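Local coordinates for tautomerase domain-containing protein (PDB 7M59) that is of unassigned function but belongs to the tautomerase superfamily, built from beta-alpha-beta units; here six short chains form the assembly, at residues I3-R8 against Q17-A22; R25-T30 against E36-L41. All coordinates share one frame; numbering follows the deposited sequence.

Contact 1: residues I3-R8 against Q17-A22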
loop_
_atom_site.group_PDB
_atom_site.type_symbol
_atom_site.label_atom_id
_atom_site.label_comp_id
_atom_site.label_asym_id
_atom_site.label_seq_id
_atom_site.Cartn_x
_atom_site.Cartn_y
_atom_site.Cartn_z
ATOM N N ILE A 3 -7.772 5.972 1.714
ATOM C CA ILE A 3 -8.498 4.726 1.464
ATOM C C ILE A 3 -8.059 4.227 0.097
ATOM O O ILE A 3 -8.414 4.828 -0.923
ATOM C CB ILE A 3 -10.027 4.904 1.504
ATOM C CG1 ILE A 3 -10.471 5.812 2.671
ATOM C CG2 ILE A 3 -10.714 3.526 1.545
ATOM C CD1 ILE A 3 -10.218 5.215 4.059
ATOM N N GLN A 4 -7.266 3.158 0.068
ATOM C CA GLN A 4 -6.812 2.568 -1.185
ATOM C C GLN A 4 -7.722 1.404 -1.533
ATOM O O GLN A 4 -7.994 0.553 -0.684
ATOM C CB GLN A 4 -5.367 2.083 -1.097
ATOM C CG GLN A 4 -4.372 3.204 -0.863
ATOM C CD GLN A 4 -3.004 2.661 -0.530
ATOM O OE1 GLN A 4 -2.228 2.297 -1.425
ATOM N NE2 GLN A 4 -2.698 2.585 0.762
ATOM N N CYS A 5 -8.173 1.367 -2.780
ATOM C CA CYS A 5 -9.136 0.369 -3.243
ATOM C C CYS A 5 -8.516 -0.366 -4.419
ATOM O O CYS A 5 -8.445 0.181 -5.522
ATOM C CB CYS A 5 -10.450 1.028 -3.658
ATOM S SG CYS A 5 -11.146 2.116 -2.419
ATOM N N ASP A 6 -8.044 -1.591 -4.190
ATOM C CA ASP A 6 -7.522 -2.428 -5.269
ATOM C C ASP A 6 -8.652 -3.332 -5.738
ATOM O O ASP A 6 -8.995 -4.319 -5.072
ATOM C CB ASP A 6 -6.317 -3.236 -4.809
ATOM C CG ASP A 6 -5.057 -2.403 -4.725
ATOM O OD1 ASP A 6 -4.400 -2.200 -5.777
ATOM O OD2 ASP A 6 -4.730 -1.977 -3.607
ATOM N N ILE A 7 -9.225 -2.995 -6.895
ATOM C CA ILE A 7 -10.408 -3.667 -7.416
ATOM C C ILE A 7 -10.081 -4.296 -8.764
ATOM O O ILE A 7 -9.098 -3.951 -9.422
ATOM C CB ILE A 7 -11.601 -2.697 -7.535
ATOM C CG1 ILE A 7 -11.360 -1.686 -8.664
ATOM C CG2 ILE A 7 -11.835 -1.987 -6.206
ATOM C CD1 ILE A 7 -12.554 -0.726 -8.886
ATOM N N ARG A 8 -10.922 -5.235 -9.180
ATOM C CA ARG A 8 -10.728 -5.845 -10.489
ATOM C C ARG A 8 -11.226 -4.910 -11.588
ATOM O O ARG A 8 -12.219 -4.199 -11.416
ATOM C CB ARG A 8 -11.436 -7.199 -10.559
ATOM C CG ARG A 8 -10.671 -8.323 -9.835
ATOM C CD ARG A 8 -11.548 -9.564 -9.641
ATOM N NE ARG A 8 -12.711 -9.183 -8.854
ATOM C CZ ARG A 8 -13.959 -9.574 -9.077
ATOM N NH1 ARG A 8 -14.250 -10.413 -10.070
ATOM N NH2 ARG A 8 -14.924 -9.112 -8.294
ATOM N N GLN A 17 -16.845 5.971 -9.584
ATOM C CA GLN A 17 -17.129 7.225 -8.890
ATOM C C GLN A 17 -18.165 7.018 -7.792
ATOM O O GLN A 17 -18.040 7.579 -6.694
ATOM C CB GLN A 17 -17.591 8.292 -9.889
ATOM C CG GLN A 17 -17.943 9.648 -9.260
ATOM C CD GLN A 17 -16.769 10.317 -8.555
ATOM O OE1 GLN A 17 -15.610 9.963 -8.773
ATOM N NE2 GLN A 17 -17.069 11.298 -7.708
ATOM N N ALA A 18 -19.195 6.213 -8.068
ATOM C CA ALA A 18 -20.169 5.870 -7.037
ATOM C C ALA A 18 -19.497 5.207 -5.845
ATOM O O ALA A 18 -19.831 5.501 -4.692
ATOM C CB ALA A 18 -21.241 4.946 -7.614
ATOM N N MET A 19 -18.545 4.311 -6.105
ATOM C CA MET A 19 -17.831 3.664 -5.009
ATOM C C MET A 19 -17.034 4.678 -4.204
ATOM O O MET A 19 -17.055 4.656 -2.968
ATOM C CB MET A 19 -16.906 2.571 -5.544
ATOM C CG MET A 19 -16.204 1.799 -4.430
ATOM S SD MET A 19 -14.908 0.697 -5.018
ATOM C CE MET A 19 -13.653 1.842 -5.577
ATOM N N ALA A 20 -16.312 5.567 -4.891
ATOM C CA ALA A 20 -15.477 6.535 -4.185
ATOM C C ALA A 20 -16.328 7.468 -3.335
ATOM O O ALA A 20 -15.972 7.786 -2.195
ATOM C CB ALA A 20 -14.636 7.326 -5.188
ATOM N N GLU A 21 -17.471 7.904 -3.870
ATOM C CA GLU A 21 -18.358 8.772 -3.103
ATOM C C GLU A 21 -18.962 8.044 -1.910
ATOM O O GLU A 21 -19.033 8.599 -0.807
ATOM C CB GLU A 21 -19.452 9.323 -4.020
ATOM C CG GLU A 21 -18.908 10.313 -5.027
ATOM C CD GLU A 21 -19.944 10.783 -6.033
ATOM O OE1 GLU A 21 -21.079 10.260 -6.010
ATOM O OE2 GLU A 21 -19.603 11.657 -6.859
ATOM N N ALA A 22 -19.397 6.799 -2.105
ATOM C CA ALA A 22 -19.994 6.043 -1.008
ATOM C C ALA A 22 -18.975 5.758 0.089
ATOM O O ALA A 22 -19.307 5.802 1.278
ATOM C CB ALA A 22 -20.589 4.743 -1.537
#
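Strand segment 3-8 packs against helix segment 17-22, with Cys5 and Met19 meeting between them; the nearest CA atoms, those of Cys5 and Ala20, are 8.9 Å apart. That spacing is bridged mainly by one long side chain, Met19. With CG anti to the backbone N (chi1 -176°) and chi2 also extended, the side chain spans the gap and brings SD near Ile7. The bend comes at the last torsion (chi3 69°), which turns the methyl to Cys5. Met19 CE lies 3.8 Å from Cys5 CB and 4.0 Å from Cys5 SG. The methyl therefore touches both side-chain atoms of the cysteine. Further along the strand, Ile7 comes to the thioether through its shorter branch, with CG2 at 4.2 Å from Met19 SD. Cys5 and Ile7 are two residues apart, so both direct their CB atoms to the helix. Asp6 between them points to the other side of the sheet. There it forms salt bridges with Arg43 of its own chain and with Arg43 of the fourth subunit.

Strand 39-45 adds to the packing: Ile42 on Met19 and Ile7, Val40 on Cys5. Further along the helix, Ile23 packs on Cys5 and Ile3, which extends the same layer toward the start of the strand. Thr30 of the second subunit also packs on Met19.

The layer between strand and helix is the buried interior of a beta-alpha-beta unit. Its chemistry is apolar, with two sulfur-bearing side chains and a branched aliphatic one. The contact thus rests on dispersion and burial, while the charged pairing of Asp6 is kept to the opposite face.

Contact 2: residues R25-T30 against E36-L41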
loop_
_atom_site.group_PDB
_atom_site.type_symbol
_atom_site.label_atom_id
_atom_site.label_comp_id
_atom_site.label_asym_id
_atom_site.label_seq_id
_atom_site.Cartn_x
_atom_site.Cartn_y
_atom_site.Cartn_z
ATOM N N ARG A 25 -18.472 9.052 2.073
ATOM C CA ARG A 25 -19.558 9.230 3.036
ATOM C C ARG A 25 -19.444 8.246 4.195
ATOM O O ARG A 25 -19.616 8.630 5.360
ATOM C CB ARG A 25 -20.913 9.067 2.342
ATOM C CG ARG A 25 -21.275 10.198 1.394
ATOM C CD ARG A 25 -22.740 10.106 0.980
ATOM N NE ARG A 25 -23.042 8.839 0.320
ATOM C CZ ARG A 25 -22.870 8.614 -0.981
ATOM N NH1 ARG A 25 -22.402 9.573 -1.768
ATOM N NH2 ARG A 25 -23.172 7.429 -1.496
ATOM N N ALA A 26 -19.154 6.973 3.898
ATOM C CA ALA A 26 -19.039 5.968 4.953
ATOM C C ALA A 26 -17.946 6.328 5.952
ATOM O O ALA A 26 -18.148 6.232 7.168
ATOM C CB ALA A 26 -18.776 4.587 4.350
ATOM N N VAL A 27 -16.772 6.732 5.460
ATOM C CA VAL A 27 -15.683 7.079 6.367
ATOM C C VAL A 27 -16.044 8.316 7.184
ATOM O O VAL A 27 -15.865 8.345 8.407
ATOM C CB VAL A 27 -14.375 7.269 5.576
ATOM C CG1 VAL A 27 -13.276 7.858 6.460
ATOM C CG2 VAL A 27 -13.951 5.927 4.996
ATOM N N HIS A 28 -16.570 9.350 6.522
ATOM C CA HIS A 28 -16.984 10.563 7.227
ATOM C C HIS A 28 -17.980 10.249 8.342
ATOM O O HIS A 28 -17.835 10.725 9.474
ATOM C CB HIS A 28 -17.583 11.551 6.222
ATOM C CG HIS A 28 -18.164 12.782 6.846
ATOM N ND1 HIS A 28 -17.473 13.569 7.745
ATOM C CD2 HIS A 28 -19.373 13.371 6.684
ATOM C CE1 HIS A 28 -18.235 14.586 8.112
ATOM N NE2 HIS A 28 -19.391 14.488 7.482
ATOM N N GLU A 29 -18.989 9.426 8.047
ATOM C CA GLU A 29 -20.067 9.209 9.009
ATOM C C GLU A 29 -19.679 8.287 10.158
ATOM O O GLU A 29 -20.200 8.449 11.269
ATOM C CB GLU A 29 -21.294 8.651 8.291
ATOM C CG GLU A 29 -21.915 9.649 7.334
ATOM C CD GLU A 29 -22.909 9.008 6.399
ATOM O OE1 GLU A 29 -23.264 7.828 6.625
ATOM O OE2 GLU A 29 -23.323 9.682 5.434
ATOM N N THR A 30 -18.783 7.322 9.932
ATOM C CA THR A 30 -18.495 6.329 10.963
ATOM C C THR A 30 -17.345 6.714 11.887
ATOM O O THR A 30 -17.370 6.340 13.064
ATOM C CB THR A 30 -18.182 4.964 10.334
ATOM O OG1 THR A 30 -17.117 5.106 9.382
ATOM C CG2 THR A 30 -19.409 4.399 9.630
ATOM N N GLU A 36 -12.850 16.918 3.943
ATOM C CA GLU A 36 -11.656 17.562 3.402
ATOM C C GLU A 36 -10.394 16.716 3.602
ATOM O O GLU A 36 -9.448 16.840 2.813
ATOM C CB GLU A 36 -11.483 18.949 4.042
ATOM C CG GLU A 36 -10.057 19.484 4.021
ATOM C CD GLU A 36 -9.883 20.775 4.792
ATOM O OE1 GLU A 36 -10.886 21.500 4.989
ATOM O OE2 GLU A 36 -8.733 21.056 5.204
ATOM N N TYR A 37 -10.363 15.855 4.623
ATOM C CA TYR A 37 -9.194 15.024 4.910
ATOM C C TYR A 37 -9.187 13.701 4.153
ATOM O O TYR A 37 -8.189 12.972 4.229
ATOM C CB TYR A 37 -9.106 14.682 6.405
ATOM C CG TYR A 37 -8.782 15.816 7.355
ATOM C CD1 TYR A 37 -8.625 15.561 8.709
ATOM C CD2 TYR A 37 -8.642 17.124 6.908
ATOM C CE1 TYR A 37 -8.332 16.571 9.605
ATOM C CE2 TYR A 37 -8.350 18.155 7.802
ATOM C CZ TYR A 37 -8.201 17.865 9.148
ATOM O OH TYR A 37 -7.906 18.865 10.049
ATOM N N ILE A 38 -10.259 13.352 3.454
ATOM C CA ILE A 38 -10.399 12.009 2.897
ATOM C C ILE A 38 -9.815 11.977 1.489
ATOM O O ILE A 38 -10.076 12.865 0.667
ATOM C CB ILE A 38 -11.869 11.562 2.898
ATOM C CG1 ILE A 38 -12.394 11.478 4.336
ATOM C CG2 ILE A 38 -12.015 10.224 2.193
ATOM C CD1 ILE A 38 -13.881 11.212 4.429
ATOM N N TYR A 39 -9.017 10.948 1.206
ATOM C CA TYR A 39 -8.428 10.748 -0.113
ATOM C C TYR A 39 -8.660 9.285 -0.471
ATOM O O TYR A 39 -8.138 8.391 0.205
ATOM C CB TYR A 39 -6.941 11.105 -0.095
ATOM C CG TYR A 39 -6.232 11.322 -1.423
ATOM C CD1 TYR A 39 -5.336 12.374 -1.572
ATOM C CD2 TYR A 39 -6.392 10.441 -2.500
ATOM C CE1 TYR A 39 -4.642 12.571 -2.758
ATOM C CE2 TYR A 39 -5.700 10.637 -3.697
ATOM C CZ TYR A 39 -4.826 11.704 -3.810
ATOM O OH TYR A 39 -4.118 11.911 -4.969
ATOM N N VAL A 40 -9.486 9.044 -1.487
ATOM C CA VAL A 40 -9.760 7.703 -1.992
ATOM C C VAL A 40 -8.953 7.498 -3.264
ATOM O O VAL A 40 -8.945 8.357 -4.154
ATOM C CB VAL A 40 -11.260 7.494 -2.256
ATOM C CG1 VAL A 40 -11.507 6.102 -2.808
ATOM C CG2 VAL A 40 -12.052 7.705 -0.977
ATOM N N LEU A 41 -8.273 6.365 -3.352
ATOM C CA LEU A 41 -7.431 6.046 -4.494
ATOM C C LEU A 41 -7.851 4.685 -5.026
ATOM O O LEU A 41 -7.922 3.721 -4.262
ATOM C CB LEU A 41 -5.953 6.040 -4.089
ATOM C CG LEU A 41 -5.004 5.562 -5.181
ATOM C CD1 LEU A 41 -4.944 6.613 -6.292
ATOM C CD2 LEU A 41 -3.644 5.341 -4.568
#
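Ile38 meets the helix at Val27 and His28 through one atom, its CD1 methyl. Ile38 CD1 lies 4.0 Å from Val27 CG1 and 4.1 Å from Val27 CB. It also comes 3.9 Å from the backbone N of His28 and 4.1 Å from His28 CB. The methyl thus settles against the helix backbone where the two residues join. The torsions of Ile38 explain the reach: CG1 is anti to the carbonyl carbon (chi1 -63°) and CD1 continues fully extended (chi2 173°). The side chains of Val27 and Ile38 run antiparallel alongside each other, and the Ile38 methyl meets Val27 at both CB and CG1.

His28 contributes its CB and backbone rather than its ring. The imidazole leads away from Ile38, and its ND1 is hydrogen-bonded to the carbonyl oxygen of Ala33, in the turn after the helix. This links the last helical turns to the connection that leads into segment 36-41.

Around this first shell, Pro1 packs on both Val27 and Ile38, and Thr24 adds to the cover of Ile38. Near the end of the helix, Ala26 O accepts two bonds. Thr30 OG1 donates to it at 2.7 Å, tilted 30° from the carbonyl plane, and Thr30 N reaches it at 3.0 Å from the opposite face. The threonine hydroxyl is thereby satisfied within its own helix. On the strand, Tyr39 OH is hydrogen-bonded to His50 of the third subunit, and residues 39-41 pair with a strand of that subunit.

The contact joins the last part of the helix to the residue just before strand 39-45. Across it the contact is van der Waals, a methyl against aliphatic carbons and a backbone N. The directional bonds lie around it, in the helix, the turn and the subunit interface.

In the fold
From the N terminus the chain runs along strand 2-8, turns and enters helix 13-31. Contact 1 closes this first connection, laying the first half of the helix on the strand. Contact 2 follows in series, closing the turn between the far end of the helix and strand 39-45. The two neither nest nor cross. Their centres are 11 Å apart, and both use the same helix and the same parallel sheet. The strands join them directly: Ile3 N probably hydrogen-bonds to Tyr39 O, and Cys5 N to Leu41 O. Together they close the two halves of the beta-alpha-beta crossover. Both also touch the second subunit.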